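Local coordinates for GCN5-related N-acetyltransferase (Exiguobacterium sibiricum 255-15, PDB 3GY9), which probably transfers an acyl group, most likely the acetyl of acetyl-coenzyme A, to an unidentified acceptor, and binds coenzyme A in this crystal, at residues Y15-L18 and P19-A22; M68-S71 and G72-R75; A96-E99 and K100-E104; D120-Y123 and Q124-F128. All coordinates share one frame; numbering follows the deposited sequence.

All four contacts are local, each within one unbroken run of chain, and they follow one another in series without nesting or crossing. Interaction 1 turns the loop after strand 5-8 into helix 18-26. Interaction 2 begins the reversal between the antiparallel strands 61-69 and 76-84, on the opposite side of the chain's centre, its centre about 29 Å from that of interaction 1. Interaction 3 is the middle of helix 93-105, the crossover between strands 76-84 and 111-114. Interaction 4 ends helix 120-125 beside coenzyme A. Interactions 3 and 4 touch: Leu-98 CB lies 3.5 Å from Leu-126 CD1, and selenomethionine Met-102 reaches Phe-128.

Interaction 1 of 4, residues Y15-L18 and P19-A22; sequences YNWL and PLLA. With SO4 (sulfate ion), chain C.
Trp-17 and Leu-20 lie side by side and point the same way, with the methyl CD2 of Leu-20 meeting the rim of the indole near its plane, 4.0 Å from CZ3 of Trp-17. A different part of the tryptophan serves Leu-21: CB of Trp-17 stands 4.1 Å from Leu-21 CD1. That methyl also meets Leu-18 CD2, at 4.1 Å, where the two leucine side chains cross at a slant. Asn-16 runs at about a right angle to the ring of Pro-19, its OD1 coming 3.5 Å from Pro-19 CD. With CG anti to the backbone N (chi1 -176°), the amide reaches forward over the turn, and OD1 accepts from Leu-18 N at 3.0 Å, the donor standing above the carbonyl plane. This is a capping bond at the start of helix 18-26, and proline suits the first turn because its missing N-H is not needed there. Leu-21 N then donates to Trp-17 O, and Ala-22 N to Leu-18 O. A water bridges Asn-16 O to Leu-20 N. The other end of the asparagine amide, ND2, donates to sulfate O4 at 3.0 Å, nearly straight at 168°; the ion, probably from the crystallisation liquor, is also held by Gln-60. The indole suits its buried place by packing on Met-35 and Leu-36 of helix 31-37, while its NE1 donates to Phe-12 O.

Interaction 2 of 4, residues M68-S71 and G72-R75; sequences MKQS and GQAR
The backbone folds through a type II beta turn from Gln-70 to Gln-73, with Gly-72 at positive phi (76°), where a side chain would run into Ser-71 O. The turn belongs to the loop joining the antiparallel strands 61-69 and 76-84 of the GNAT sheet. Gln-70 and Gln-73 cross at a slant on one side of it, their amide planes 26° apart, and the methylene CG of Gln-70 sits 3.7 Å from both CD and NE2 of Gln-73. Gln-70 is bent at chi2 (64°), which brings its amide back toward the chain; NE2 donates to Ser-71 O at 3.1 Å, in the carbonyl plane and on a lone pair, while OE1 takes a hydrogen bond from Arg-78. Glutamine suits this buried place because one amide both donates and accepts. An alanine here is likely to leave Arg-78 and Ser-71 O without these partners and to let the Gln-73 amide turn more freely. Lys-69 runs out extended and bends only at its last torsion, which places NZ 3.5 Å from Gln-73 O, and the same NZ donates to Gln-70 O at 3.1 Å, from above the carbonyl plane.

Interaction 3 of 4, residues A96-E99 and K100-E104; sequences ALLE and KIMSE
Leu-97 and Ile-101, one helical turn apart, make the closest side-chain contact here: CD1 of Ile-101 lies 3.9 Å from CG of Leu-97, the two chains crossing at a slant. The same methyl is 4.5 Å from CD2 of Leu-98, so the tip of the isoleucine serves two leucines. Ile-101 has CG1 beside its backbone N and anti to the carbonyl carbon (chi1 -71°), which carries CG1 back along the helix to within 3.2 Å of Leu-97 O. Met-102, a selenomethionine, follows the same course: its CG passes 3.0 Å from Leu-98 O, and its selenium rests 4.3 Å from Leu-98 CB. These contacts ride on regular i to i+4 backbone bonds. Lys-100 N donates to Ala-96 O, Ile-101 N to Leu-97 O at 3.0 Å, Met-102 N to Leu-98 O at 2.8 Å, and Ser-103 N to Glu-99 O. The helix, 93-105, is the crossover of a beta-alpha-beta unit between the parallel strands 76-84 and 111-114, and its first turn carries the coenzyme A-binding residues Gly-94 and Thr-95. Branched apolar residues suit the face turned to the sheet: Leu-98 packs on Ile-79 and Val-82, Ile-101 on Ile-79, and Leu-97 on Ile-6 and Phe-52. Lys-100 lays its chain beside Ile-6 and Phe-52 as well, while Glu-99 and Ser-103 are exposed. The partly exposed Glu-104 forms a salt bridge with Arg-8 and a hydrogen bond with Tyr-67 OH.

Interaction 4 of 4, residues D120-Y123 and Q124-F128; sequences DPFY and QGLGF. With COA (coenzyme A), chain B.
Apolar contacts centre on Phe-122 and Leu-126, whose methyl CD1 lies over one face of the phenyl ring, 3.9 Å from its centroid, as a CH-pi contact. Carbon CCP of coenzyme A covers the opposite face, and Phe-122 CD1 approaches the ribose oxygen O4B at 3.3 Å. With CG anti to the backbone N (chi1 172°), Phe-122 stands between cofactor and Leu-126, and phenylalanine suits this pocket wall because both flat faces are used; an alanine in its place would probably open a gap there and leave CCP without its aromatic support. Tyr-123 and Phe-128 form an edge-to-face pair, the tyrosine edge toward the phenylalanine face, planes at 89° and centroids 5.8 Å apart. Helix 120-125 of this GNAT domain ends in a Schellman motif: Phe-128 N donates to Tyr-123 O at 3.1 Å and Gly-127 N to Gln-124 O, and Gly-127, at positive phi, suits a position where a side chain would jam against the preceding carbonyl. Among polar side chains, Gln-124 NE2 donates to Asp-120 OD1 at 2.8 Å, on the syn lone pair and in the amide's own plane. The carboxylate is turned 60° from that amide, and OD1 is also hydrogen-bonded to His-138 NE2.

Interaction 1 of 4, residues Y15-L18 and P19-A22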
loop_
_atom_site.group_PDB
_atom_site.type_symbol
_atom_site.label_atom_id
_atom_site.label_comp_id
_atom_site.label_asym_id
_atom_site.label_seq_id
_atom_site.Cartn_x
_atom_site.Cartn_y
_atom_site.Cartn_z
ATOM N N TYR A 15 -16.579 -3.691 -5.069
ATOM C CA TYR A 15 -15.614 -3.579 -6.178
ATOM C C TYR A 15 -15.471 -4.905 -6.853
ATOM O O TYR A 15 -15.593 -5.959 -6.205
ATOM C CB TYR A 15 -14.227 -3.189 -5.669
ATOM C CG TYR A 15 -14.191 -1.913 -4.885
ATOM C CD1 TYR A 15 -14.063 -0.678 -5.519
ATOM C CD2 TYR A 15 -14.327 -1.933 -3.497
ATOM C CE1 TYR A 15 -14.038 0.510 -4.777
ATOM C CE2 TYR A 15 -14.307 -0.764 -2.759
ATOM C CZ TYR A 15 -14.163 0.439 -3.398
ATOM O OH TYR A 15 -14.157 1.574 -2.634
ATOM N N ASN A 16 -15.168 -4.888 -8.150
ATOM C CA ASN A 16 -14.783 -6.128 -8.821
ATOM C C ASN A 16 -13.296 -6.347 -8.658
ATOM O O ASN A 16 -12.492 -5.703 -9.336
ATOM C CB ASN A 16 -15.141 -6.088 -10.298
ATOM C CG ASN A 16 -14.841 -7.407 -11.015
ATOM O OD1 ASN A 16 -14.420 -8.379 -10.363
ATOM N ND2 ASN A 16 -15.068 -7.461 -12.338
ATOM N N TRP A 17 -12.940 -7.267 -7.773
ATOM C CA TRP A 17 -11.539 -7.574 -7.483
ATOM C C TRP A 17 -10.948 -8.655 -8.369
ATOM O O TRP A 17 -9.751 -8.941 -8.276
ATOM C CB TRP A 17 -11.394 -8.072 -6.039
ATOM C CG TRP A 17 -11.743 -7.062 -5.015
ATOM C CD1 TRP A 17 -12.907 -6.982 -4.319
ATOM C CD2 TRP A 17 -10.923 -5.978 -4.568
ATOM N NE1 TRP A 17 -12.859 -5.911 -3.455
ATOM C CE2 TRP A 17 -11.655 -5.272 -3.596
ATOM C CE3 TRP A 17 -9.644 -5.531 -4.898
ATOM C CZ2 TRP A 17 -11.139 -4.156 -2.939
ATOM C CZ3 TRP A 17 -9.134 -4.410 -4.240
ATOM C CH2 TRP A 17 -9.885 -3.741 -3.282
ATOM N N LEU A 18 -11.770 -9.308 -9.184
ATOM C CA LEU A 18 -11.285 -10.464 -9.948
ATOM C C LEU A 18 -10.088 -10.151 -10.850
ATOM O O LEU A 18 -9.151 -10.947 -10.908
ATOM C CB LEU A 18 -12.394 -11.150 -10.722
ATOM C CG LEU A 18 -13.289 -11.988 -9.834
ATOM C CD1 LEU A 18 -14.369 -12.613 -10.689
ATOM C CD2 LEU A 18 -12.497 -13.073 -9.071
ATOM N N PRO A 19 -10.133 -9.036 -11.600
ATOM C CA PRO A 19 -8.939 -8.753 -12.419
ATOM C C PRO A 19 -7.641 -8.630 -11.626
ATOM O O PRO A 19 -6.621 -9.212 -12.008
ATOM C CB PRO A 19 -9.295 -7.443 -13.112
ATOM C CG PRO A 19 -10.790 -7.421 -13.137
ATOM C CD PRO A 19 -11.240 -8.098 -11.886
ATOM N N LEU A 20 -7.696 -7.925 -10.506
ATOM C CA LEU A 20 -6.529 -7.749 -9.633
ATOM C C LEU A 20 -6.061 -9.094 -9.055
ATOM O O LEU A 20 -4.858 -9.384 -8.993
ATOM C CB LEU A 20 -6.858 -6.752 -8.509
ATOM C CG LEU A 20 -5.750 -5.804 -8.070
ATOM C CD1 LEU A 20 -5.295 -4.910 -9.184
ATOM C CD2 LEU A 20 -6.248 -4.990 -6.893
ATOM N N LEU A 21 -7.021 -9.925 -8.660
ATOM C CA LEU A 21 -6.715 -11.267 -8.147
ATOM C C LEU A 21 -6.050 -12.127 -9.212
ATOM O O LEU A 21 -5.071 -12.836 -8.947
ATOM C CB LEU A 21 -7.985 -11.961 -7.664
ATOM C CG LEU A 21 -8.497 -11.507 -6.309
ATOM C CD1 LEU A 21 -9.941 -11.950 -6.063
ATOM C CD2 LEU A 21 -7.592 -12.085 -5.219
ATOM N N ALA A 22 -6.581 -12.057 -10.427
ATOM C CA ALA A 22 -6.087 -12.888 -11.525
ATOM C C ALA A 22 -4.678 -12.516 -11.939
ATOM O O ALA A 22 -3.812 -13.375 -12.090
ATOM C CB ALA A 22 -7.022 -12.806 -12.731
HETATM S S SO4 C . -15.322 -3.926 -13.763
HETATM O O1 SO4 C . -15.443 -3.579 -15.173
HETATM O O2 SO4 C . -15.599 -2.749 -12.952
HETATM O O3 SO4 C . -13.962 -4.382 -13.503
HETATM O O4 SO4 C . -16.268 -4.980 -13.417
HETATM O O HOH W 1 -9.775 -5.818 -9.969
#

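Interaction 2 of 4, residues M68-S71 and G72-R75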
loop_
_atom_site.group_PDB
_atom_site.type_symbol
_atom_site.label_atom_id
_atom_site.label_comp_id
_atom_site.label_asym_id
_atom_site.label_seq_id
_atom_site.Cartn_x
_atom_site.Cartn_y
_atom_site.Cartn_z
HETATM N N MSE A 68 -1.488 -0.518 8.147
HETATM C CA MSE A 68 -2.024 -0.865 9.445
HETATM C C MSE A 68 -0.877 -0.946 10.450
HETATM O O MSE A 68 0.272 -0.694 10.118
HETATM C CB MSE A 68 -2.814 -2.178 9.371
HETATM C CG MSE A 68 -1.995 -3.390 8.992
HETATM SE SE MSE A 68 -3.010 -5.051 9.022
HETATM C CE MSE A 68 -3.025 -5.294 10.923
ATOM N N LYS A 69 -1.197 -1.268 11.696
ATOM C CA LYS A 69 -0.181 -1.342 12.710
ATOM C C LYS A 69 0.802 -2.470 12.423
ATOM O O LYS A 69 0.398 -3.570 12.055
ATOM C CB LYS A 69 -0.842 -1.551 14.075
ATOM C CG LYS A 69 0.136 -1.438 15.216
ATOM C CD LYS A 69 -0.512 -1.709 16.567
ATOM C CE LYS A 69 0.542 -1.832 17.665
ATOM N NZ LYS A 69 1.526 -2.934 17.384
ATOM N N GLN A 70 2.096 -2.196 12.610
ATOM C CA GLN A 70 3.126 -3.235 12.549
ATOM C C GLN A 70 3.129 -3.970 13.862
ATOM O O GLN A 70 3.309 -3.373 14.901
ATOM C CB GLN A 70 4.499 -2.625 12.287
ATOM C CG GLN A 70 5.674 -3.606 12.433
ATOM C CD GLN A 70 5.639 -4.722 11.421
ATOM O OE1 GLN A 70 5.465 -4.503 10.233
ATOM N NE2 GLN A 70 5.809 -5.949 11.895
ATOM N N SER A 71 2.912 -5.273 13.809
ATOM C CA SER A 71 2.876 -6.077 15.018
ATOM C C SER A 71 4.242 -6.093 15.674
ATOM O O SER A 71 5.272 -6.132 14.993
ATOM C CB SER A 71 2.446 -7.505 14.696
ATOM O OG SER A 71 3.331 -8.094 13.764
ATOM N N GLY A 72 4.239 -6.030 16.999
ATOM C CA GLY A 72 5.461 -6.206 17.776
ATOM C C GLY A 72 6.421 -5.025 17.795
ATOM O O GLY A 72 7.437 -5.074 18.491
ATOM N N GLN A 73 6.116 -3.978 17.032
ATOM C CA GLN A 73 6.884 -2.735 17.053
ATOM C C GLN A 73 5.956 -1.613 17.495
ATOM O O GLN A 73 4.779 -1.584 17.148
ATOM C CB GLN A 73 7.480 -2.435 15.681
ATOM C CG GLN A 73 8.566 -3.416 15.260
ATOM C CD GLN A 73 9.033 -3.213 13.822
ATOM O OE1 GLN A 73 9.248 -2.082 13.380
ATOM N NE2 GLN A 73 9.199 -4.311 13.086
ATOM N N ALA A 74 6.485 -0.698 18.294
ATOM C CA ALA A 74 5.679 0.391 18.826
ATOM C C ALA A 74 5.755 1.608 17.893
ATOM O O ALA A 74 6.799 1.832 17.270
ATOM C CB ALA A 74 6.162 0.752 20.198
ATOM N N ARG A 75 4.641 2.351 17.774
ATOM C CA ARG A 75 4.560 3.588 16.979
ATOM C C ARG A 75 4.987 3.395 15.512
ATOM O O ARG A 75 5.425 4.348 14.842
ATOM C CB ARG A 75 5.376 4.700 17.650
ATOM C CG ARG A 75 4.834 5.127 19.046
ATOM C CD ARG A 75 5.737 6.147 19.723
ATOM N NE ARG A 75 7.090 5.640 19.865
ATOM C CZ ARG A 75 8.183 6.183 19.340
ATOM N NH1 ARG A 75 8.121 7.271 18.585
ATOM N NH2 ARG A 75 9.358 5.609 19.557
#

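Interaction 3 of 4, residues A96-E99 and K100-E104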
loop_
_atom_site.group_PDB
_atom_site.type_symbol
_atom_site.label_atom_id
_atom_site.label_comp_id
_atom_site.label_asym_id
_atom_site.label_seq_id
_atom_site.Cartn_x
_atom_site.Cartn_y
_atom_site.Cartn_z
ATOM N N ALA A 96 1.084 7.933 -6.590
ATOM C CA ALA A 96 -0.044 8.637 -5.988
ATOM C C ALA A 96 -0.603 7.856 -4.805
ATOM O O ALA A 96 -0.942 8.428 -3.776
ATOM C CB ALA A 96 -1.138 8.857 -7.007
ATOM N N LEU A 97 -0.676 6.540 -4.954
ATOM C CA LEU A 97 -1.143 5.680 -3.882
ATOM C C LEU A 97 -0.232 5.765 -2.642
ATOM O O LEU A 97 -0.710 5.978 -1.527
ATOM C CB LEU A 97 -1.218 4.257 -4.414
ATOM C CG LEU A 97 -1.636 3.134 -3.492
ATOM C CD1 LEU A 97 -3.054 3.323 -2.950
ATOM C CD2 LEU A 97 -1.524 1.801 -4.244
ATOM N N LEU A 98 1.077 5.598 -2.837
ATOM C CA LEU A 98 2.007 5.669 -1.715
ATOM C C LEU A 98 2.023 7.035 -1.069
ATOM O O LEU A 98 2.095 7.140 0.148
ATOM C CB LEU A 98 3.406 5.268 -2.136
ATOM C CG LEU A 98 3.782 3.807 -1.854
ATOM C CD1 LEU A 98 3.922 3.572 -0.333
ATOM C CD2 LEU A 98 2.763 2.845 -2.428
ATOM N N GLU A 99 1.959 8.093 -1.862
ATOM C CA GLU A 99 1.969 9.457 -1.293
ATOM C C GLU A 99 0.758 9.682 -0.385
ATOM O O GLU A 99 0.889 10.278 0.679
ATOM C CB GLU A 99 2.083 10.536 -2.382
ATOM C CG GLU A 99 3.472 10.557 -2.994
ATOM C CD GLU A 99 3.669 11.615 -4.055
ATOM O OE1 GLU A 99 2.671 12.193 -4.545
ATOM O OE2 GLU A 99 4.847 11.847 -4.408
ATOM N N LYS A 100 -0.393 9.152 -0.779
ATOM C CA LYS A 100 -1.595 9.236 0.042
ATOM C C LYS A 100 -1.450 8.413 1.327
ATOM O O LYS A 100 -1.738 8.898 2.429
ATOM C CB LYS A 100 -2.825 8.783 -0.751
ATOM C CG LYS A 100 -4.138 9.033 -0.035
ATOM C CD LYS A 100 -5.323 8.733 -0.937
ATOM C CE LYS A 100 -6.639 8.995 -0.238
ATOM N NZ LYS A 100 -7.050 10.441 -0.328
ATOM N N ILE A 101 -0.982 7.178 1.165
ATOM C CA ILE A 101 -0.750 6.290 2.298
ATOM C C ILE A 101 0.211 6.912 3.303
ATOM O O ILE A 101 -0.042 6.923 4.512
ATOM C CB ILE A 101 -0.183 4.938 1.812
ATOM C CG1 ILE A 101 -1.276 4.138 1.083
ATOM C CG2 ILE A 101 0.363 4.128 2.992
ATOM C CD1 ILE A 101 -0.766 2.922 0.324
HETATM N N MSE A 102 1.331 7.429 2.815
HETATM C CA MSE A 102 2.385 7.953 3.691
HETATM C C MSE A 102 1.865 9.152 4.472
HETATM O O MSE A 102 2.042 9.262 5.685
HETATM C CB MSE A 102 3.623 8.313 2.870
HETATM C CG MSE A 102 4.236 7.084 2.269
HETATM SE SE MSE A 102 5.472 7.502 0.844
HETATM C CE MSE A 102 6.689 8.031 1.918
ATOM N N SER A 103 1.236 10.067 3.761
ATOM C CA SER A 103 0.758 11.278 4.395
ATOM C C SER A 103 -0.267 10.974 5.499
ATOM O O SER A 103 -0.215 11.567 6.593
ATOM C CB SER A 103 0.216 12.229 3.332
ATOM O OG SER A 103 -0.217 13.436 3.907
ATOM N N GLU A 104 -1.165 10.034 5.243
ATOM C CA GLU A 104 -2.162 9.700 6.243
ATOM C C GLU A 104 -1.560 8.879 7.383
ATOM O O GLU A 104 -1.851 9.143 8.544
ATOM C CB GLU A 104 -3.330 8.944 5.624
ATOM C CG GLU A 104 -4.441 8.638 6.608
ATOM C CD GLU A 104 -5.642 8.019 5.958
ATOM O OE1 GLU A 104 -6.230 8.673 5.066
ATOM O OE2 GLU A 104 -5.997 6.883 6.341
#

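Interaction 4 of 4, residues D120-Y123 and Q124-F128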
loop_
_atom_site.group_PDB
_atom_site.type_symbol
_atom_site.label_atom_id
_atom_site.label_comp_id
_atom_site.label_asym_id
_atom_site.label_seq_id
_atom_site.Cartn_x
_atom_site.Cartn_y
_atom_site.Cartn_z
ATOM N N ASP A 120 12.539 -2.177 -5.064
ATOM C CA ASP A 120 13.441 -1.319 -4.298
ATOM C C ASP A 120 13.567 0.101 -4.878
ATOM O O ASP A 120 13.454 1.074 -4.133
ATOM C CB ASP A 120 14.816 -2.015 -4.126
ATOM C CG ASP A 120 15.882 -1.110 -3.499
ATOM O OD1 ASP A 120 15.681 -0.609 -2.369
ATOM O OD2 ASP A 120 16.925 -0.893 -4.152
ATOM N N PRO A 121 13.806 0.233 -6.191
ATOM C CA PRO A 121 13.921 1.568 -6.794
ATOM C C PRO A 121 12.701 2.469 -6.534
ATOM O O PRO A 121 12.872 3.647 -6.198
ATOM C CB PRO A 121 14.036 1.253 -8.286
ATOM C CG PRO A 121 14.685 -0.100 -8.312
ATOM C CD PRO A 121 14.041 -0.830 -7.189
ATOM N N PHE A 122 11.511 1.900 -6.688
ATOM C CA PHE A 122 10.266 2.616 -6.398
ATOM C C PHE A 122 10.280 3.163 -4.971
ATOM O O PHE A 122 10.075 4.364 -4.753
ATOM C CB PHE A 122 9.068 1.692 -6.609
ATOM C CG PHE A 122 7.744 2.270 -6.158
ATOM C CD1 PHE A 122 7.255 3.438 -6.727
ATOM C CD2 PHE A 122 6.984 1.631 -5.196
ATOM C CE1 PHE A 122 6.032 3.966 -6.317
ATOM C CE2 PHE A 122 5.758 2.142 -4.814
ATOM C CZ PHE A 122 5.293 3.322 -5.379
ATOM N N TYR A 123 10.534 2.286 -4.000
ATOM C CA TYR A 123 10.479 2.702 -2.591
ATOM C C TYR A 123 11.605 3.658 -2.203
ATOM O O TYR A 123 11.379 4.599 -1.442
ATOM C CB TYR A 123 10.365 1.481 -1.662
ATOM C CG TYR A 123 9.008 0.823 -1.801
ATOM C CD1 TYR A 123 7.867 1.493 -1.388
ATOM C CD2 TYR A 123 8.852 -0.451 -2.363
ATOM C CE1 TYR A 123 6.618 0.937 -1.500
ATOM C CE2 TYR A 123 7.581 -1.018 -2.487
ATOM C CZ TYR A 123 6.468 -0.308 -2.062
ATOM O OH TYR A 123 5.179 -0.809 -2.161
ATOM N N GLN A 124 12.801 3.455 -2.740
ATOM C CA GLN A 124 13.864 4.413 -2.469
ATOM C C GLN A 124 13.550 5.779 -3.052
ATOM O O GLN A 124 13.851 6.788 -2.424
ATOM C CB GLN A 124 15.226 3.901 -2.925
ATOM C CG GLN A 124 15.679 2.716 -2.065
ATOM C CD GLN A 124 17.171 2.608 -1.931
ATOM O OE1 GLN A 124 17.858 3.601 -1.680
ATOM N NE2 GLN A 124 17.687 1.390 -2.069
ATOM N N GLY A 125 12.905 5.814 -4.220
ATOM C CA GLY A 125 12.505 7.086 -4.836
ATOM C C GLY A 125 11.525 7.871 -3.981
ATOM O O GLY A 125 11.462 9.098 -4.046
ATOM N N LEU A 126 10.761 7.162 -3.167
ATOM C CA LEU A 126 9.837 7.785 -2.231
ATOM C C LEU A 126 10.482 8.212 -0.896
ATOM O O LEU A 126 9.819 8.821 -0.047
ATOM C CB LEU A 126 8.697 6.830 -1.941
ATOM C CG LEU A 126 7.756 6.507 -3.108
ATOM C CD1 LEU A 126 6.898 5.290 -2.757
ATOM C CD2 LEU A 126 6.877 7.715 -3.459
ATOM N N GLY A 127 11.744 7.845 -0.697
ATOM C CA GLY A 127 12.487 8.243 0.494
ATOM C C GLY A 127 12.776 7.120 1.473
ATOM O O GLY A 127 13.478 7.343 2.459
ATOM N N PHE A 128 12.247 5.917 1.215
ATOM C CA PHE A 128 12.504 4.774 2.109
ATOM C C PHE A 128 13.953 4.313 2.061
ATOM O O PHE A 128 14.617 4.358 1.023
ATOM C CB PHE A 128 11.636 3.563 1.778
ATOM C CG PHE A 128 10.188 3.759 2.102
ATOM C CD1 PHE A 128 9.342 4.375 1.191
ATOM C CD2 PHE A 128 9.668 3.344 3.315
ATOM C CE1 PHE A 128 7.998 4.575 1.491
ATOM C CE2 PHE A 128 8.323 3.543 3.619
ATOM C CZ PHE A 128 7.497 4.169 2.705
HETATM N N1A COA B . 7.470 -2.348 -12.401
HETATM C C2A COA B . 8.163 -2.059 -11.241
HETATM N N3A COA B . 8.507 -0.757 -10.930
HETATM C C4A COA B . 8.153 0.243 -11.776
HETATM C C5A COA B . 7.456 -0.025 -12.951
HETATM C C6A COA B . 7.112 -1.336 -13.263
HETATM N N6A COA B . 6.544 -1.637 -14.423
HETATM N N7A COA B . 7.254 1.160 -13.580
HETATM C C8A COA B . 7.797 2.152 -12.842
HETATM N N9A COA B . 8.365 1.586 -11.726
HETATM C C1B COA B . 9.105 2.267 -10.659
HETATM C C2B COA B . 10.125 3.250 -11.212
HETATM O O2B COA B . 11.268 3.264 -10.379
HETATM C C3B COA B . 9.408 4.574 -11.145
HETATM O O3B COA B . 10.264 5.681 -11.013
HETATM P P3B COA B . 10.392 6.678 -12.269
HETATM O O7A COA B . 11.332 7.809 -11.924
HETATM O O8A COA B . 10.909 5.868 -13.431
HETATM O O9A COA B . 9.039 7.246 -12.627
HETATM C C4B COA B . 8.570 4.392 -9.899
HETATM O O4B COA B . 8.195 3.028 -9.887
HETATM C C5B COA B . 7.348 5.312 -9.851
HETATM O O5B COA B . 6.547 5.094 -10.984
HETATM P P1A COA B . 4.945 4.854 -10.901
HETATM O O1A COA B . 4.295 5.784 -9.925
HETATM O O2A COA B . 4.474 4.961 -12.314
HETATM O O3A COA B . 4.934 3.332 -10.419
HETATM P P2A COA B . 3.795 2.230 -10.645
HETATM O O4A COA B . 2.409 2.833 -10.783
HETATM O O5A COA B . 4.234 1.289 -11.706
HETATM O O6A COA B . 3.864 1.503 -9.217
HETATM C CBP COA B . 4.767 -0.558 -8.301
HETATM C CCP COA B . 5.060 0.872 -8.764
HETATM C CDP COA B . 3.848 -0.507 -7.084
HETATM C CEP COA B . 6.110 -1.202 -7.902
HETATM C CAP COA B . 4.081 -1.342 -9.438
HETATM O OAP COA B . 4.864 -1.249 -10.608
HETATM C C9P COA B . 3.911 -2.790 -9.071
HETATM O O9P COA B . 2.815 -3.227 -8.313
HETATM N N8P COA B . 4.875 -3.594 -9.506
HETATM C C7P COA B . 4.862 -5.029 -9.250
HETATM C C6P COA B . 6.278 -5.567 -9.030
HETATM C C5P COA B . 7.081 -5.481 -10.308
HETATM O O5P COA B . 6.703 -4.752 -11.241
HETATM N N4P COA B . 8.185 -6.223 -10.367
HETATM C C3P COA B . 9.190 -6.023 -11.389
HETATM C C2P COA B . 8.711 -6.461 -12.772
HETATM S S1P COA B . 8.129 -8.172 -12.868
#